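Local coordinates for ABC transporter, substrate binding protein (Aeropyrum pernix, PDB 3EAF), which probably serves as the solute-binding component of an ABC transporter, capturing a substrate outside the cell and handing it to the membrane permease, at residues D187-A192 with G216-K221. Numbering follows the deposited sequence.
Sequences DAERIA and GRAMAK
Ala218 sets its methyl against Ala188, Glu189 and Ala192 on one turn of the facing helix. Its CB lies 3.7 Å from the backbone O of Ala188 and stands 4.1 Å from the CB of Ala192. On the inner side Ala192 returns the packing: its methyl rests on the backbone of the other helix, CB to Met219 N 3.9 Å, and also touches CG of that selenomethionine, whose end leads away from 187-192; the side chain also touches Met195, further along helix 185-196, and Leu224 and Ala226. With alanines on both sides, the axes of 187-192 and 216-221 come within 8.3 Å and cross at -53°. The outer side is looser and charged. Glu189 has CG anti to its carbonyl carbon (chi1 -71°) and runs on extended, laying CG against the Ala218 methyl, 3.7 Å from its CB, while the carboxylate reaches Lys221. The lysine chain, bent only at its last torsion (chi4 -79°), passes the carboxylate obliquely, its CD 3.2 Å from Glu189 OE2. Its NZ makes a long salt bridge to Glu189 OE1, at 3.6 Å, and Arg193 adds a weak, long ion pair to the same oxygen. Replacing Glu189 with alanine would probably uncover the Ala218 methyl and leave Lys221 and Arg193 without their shared negative partner. Helices 185-196 and 209-222 flank strand 202-205 in sequence, and are the helices of successive beta-alpha-beta crossovers in the Rossmann-like alpha/beta lobe of a periplasmic binding protein.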
ATOM      1  N   ASP A 187      -6.696  21.403  12.249  1.00 13.25           N
ATOM      2  CA  ASP A 187      -6.598  20.084  12.886  1.00 13.15           C
ATOM      3  C   ASP A 187      -5.144  19.669  13.054  1.00 13.17           C
ATOM      4  O   ASP A 187      -4.755  19.175  14.116  1.00 13.46           O
ATOM      5  CB  ASP A 187      -7.303  19.003  12.060  1.00 12.80           C
ATOM      6  CG  ASP A 187      -8.809  19.165  12.018  1.00 13.15           C
ATOM      7  OD1 ASP A 187      -9.420  19.689  12.981  1.00 14.73           O
ATOM      8  OD2 ASP A 187      -9.386  18.747  11.005  1.00 13.41           O
ATOM      9  N   ALA A 188      -4.362  19.861  11.989  1.00 12.78           N
ATOM     10  CA  ALA A 188      -2.936  19.538  11.967  1.00 13.23           C
ATOM     11  C   ALA A 188      -2.131  20.361  12.971  1.00 13.40           C
ATOM     12  O   ALA A 188      -1.258  19.826  13.657  1.00 13.46           O
ATOM     13  CB  ALA A 188      -2.372  19.721  10.559  1.00 13.12           C
ATOM     14  N   GLU A 189      -2.416  21.660  13.040  1.00 13.50           N
ATOM     15  CA  GLU A 189      -1.745  22.542  13.994  1.00 14.41           C
ATOM     16  C   GLU A 189      -2.135  22.235  15.445  1.00 14.01           C
ATOM     17  O   GLU A 189      -1.278  22.253  16.333  1.00 13.99           O
ATOM     18  CB  GLU A 189      -1.980  24.014  13.653  1.00 14.16           C
ATOM     19  CG  GLU A 189      -1.239  24.468  12.394  1.00 15.39           C
ATOM     20  CD  GLU A 189      -1.381  25.958  12.112  1.00 16.55           C
ATOM     21  OE1 GLU A 189      -1.833  26.704  13.012  1.00 19.37           O
ATOM     22  OE2 GLU A 189      -1.042  26.381  10.979  1.00 18.36           O
ATOM     23  N   ARG A 190      -3.413  21.929  15.668  1.00 13.89           N
ATOM     24  CA  ARG A 190      -3.902  21.536  16.990  1.00 14.12           C
ATOM     25  C   ARG A 190      -3.178  20.285  17.481  1.00 13.61           C
ATOM     26  O   ARG A 190      -2.738  20.230  18.634  1.00 13.83           O
ATOM     27  CB  ARG A 190      -5.423  21.308  16.977  1.00 14.11           C
ATOM     28  CG  ARG A 190      -6.020  20.934  18.345  1.00 14.63           C
ATOM     29  CD  ARG A 190      -7.533  20.693  18.295  1.00 15.18           C
ATOM     30  NE  ARG A 190      -7.878  19.462  17.576  1.00 17.37           N
ATOM     31  CZ  ARG A 190      -8.466  19.425  16.381  1.00 18.31           C
ATOM     32  NH1 ARG A 190      -8.809  20.554  15.757  1.00 18.90           N
ATOM     33  NH2 ARG A 190      -8.728  18.253  15.811  1.00 18.44           N
ATOM     34  N   ILE A 191      -3.053  19.293  16.600  1.00 13.04           N
ATOM     35  CA  ILE A 191      -2.366  18.037  16.924  1.00 12.78           C
ATOM     36  C   ILE A 191      -0.878  18.276  17.154  1.00 12.36           C
ATOM     37  O   ILE A 191      -0.310  17.737  18.093  1.00 12.23           O
ATOM     38  CB  ILE A 191      -2.595  16.935  15.834  1.00 12.49           C
ATOM     39  CG1 ILE A 191      -4.048  16.447  15.842  1.00 13.29           C
ATOM     40  CG2 ILE A 191      -1.624  15.749  15.994  1.00 12.49           C
ATOM     41  CD1 ILE A 191      -4.623  16.114  17.223  1.00 13.06           C
ATOM     42  N   ALA A 192      -0.257  19.084  16.297  1.00 12.24           N
ATOM     43  CA  ALA A 192       1.160  19.414  16.454  1.00 12.54           C
ATOM     44  C   ALA A 192       1.424  20.090  17.805  1.00 12.78           C
ATOM     45  O   ALA A 192       2.409  19.780  18.477  1.00 12.30           O
ATOM     46  CB  ALA A 192       1.645  20.286  15.311  1.00 12.02           C
ATOM     47  N   GLY A 216       3.280  17.525   9.036  1.00 11.61           N
ATOM     48  CA  GLY A 216       4.698  17.850   8.899  1.00 12.22           C
ATOM     49  C   GLY A 216       4.932  19.344   8.787  1.00 12.69           C
ATOM     50  O   GLY A 216       5.842  19.888   9.418  1.00 12.59           O
ATOM     51  N   ARG A 217       4.104  20.010   7.980  1.00 13.36           N
ATOM     52  CA  ARG A 217       4.186  21.464   7.807  1.00 13.86           C
ATOM     53  C   ARG A 217       3.872  22.191   9.118  1.00 14.04           C
ATOM     54  O   ARG A 217       4.567  23.139   9.488  1.00 13.63           O
ATOM     55  CB  ARG A 217       3.252  21.935   6.682  1.00 13.90           C
ATOM     56  CG  ARG A 217       3.339  23.429   6.382  1.00 14.50           C
ATOM     57  CD  ARG A 217       2.436  23.848   5.210  1.00 14.24           C
ATOM     58  NE  ARG A 217       3.001  23.537   3.896  1.00 15.41           N
ATOM     59  CZ  ARG A 217       3.892  24.290   3.252  1.00 16.48           C
ATOM     60  NH1 ARG A 217       4.351  25.410   3.795  1.00 16.77           N
ATOM     61  NH2 ARG A 217       4.332  23.921   2.055  1.00 17.08           N
ATOM     62  N   ALA A 218       2.832  21.735   9.809  1.00 14.59           N
ATOM     63  CA  ALA A 218       2.427  22.308  11.103  1.00 15.15           C
ATOM     64  C   ALA A 218       3.484  22.123  12.195  1.00 15.58           C
ATOM     65  O   ALA A 218       3.776  23.053  12.951  1.00 15.70           O
ATOM     66  CB  ALA A 218       1.106  21.723  11.545  1.00 15.16           C
HETATM   67  N   MSE A 219       4.054  20.924  12.272  1.00 15.99           N
HETATM   68  CA  MSE A 219       5.081  20.630  13.262  1.00 17.37           C
HETATM   69  C   MSE A 219       6.196  21.668  13.179  1.00 17.00           C
HETATM   70  O   MSE A 219       6.603  22.234  14.195  1.00 17.07           O
HETATM   71  CB  MSE A 219       5.628  19.209  13.074  1.00 17.22           C
HETATM   72  CG  MSE A 219       4.694  18.111  13.581  1.00 17.56           C
HETATM   73 SE   MSE A 219       5.195  16.338  12.937  1.00 20.82          SE
HETATM   74  CE  MSE A 219       7.047  16.283  13.592  1.00 16.45           C
ATOM     75  N   ALA A 220       6.651  21.947  11.959  1.00 16.86           N
ATOM     76  CA  ALA A 220       7.713  22.923  11.736  1.00 17.09           C
ATOM     77  C   ALA A 220       7.261  24.343  12.082  1.00 17.30           C
ATOM     78  O   ALA A 220       8.028  25.120  12.643  1.00 17.45           O
ATOM     79  CB  ALA A 220       8.210  22.849  10.300  1.00 16.87           C
ATOM     80  N   LYS A 221       6.013  24.668  11.750  1.00 17.33           N
ATOM     81  CA  LYS A 221       5.456  25.989  12.010  1.00 17.55           C
ATOM     82  C   LYS A 221       5.347  26.301  13.515  1.00 17.52           C
ATOM     83  O   LYS A 221       5.608  27.437  13.933  1.00 17.54           O
ATOM     84  CB  LYS A 221       4.088  26.129  11.337  1.00 17.65           C
ATOM     85  CG  LYS A 221       3.468  27.522  11.427  1.00 18.56           C
ATOM     86  CD  LYS A 221       2.006  27.476  11.027  1.00 20.37           C
ATOM     87  CE  LYS A 221       1.303  28.810  11.242  1.00 22.73           C
ATOM     88  NZ  LYS A 221       0.951  29.020  12.673  1.00 24.50           N
TER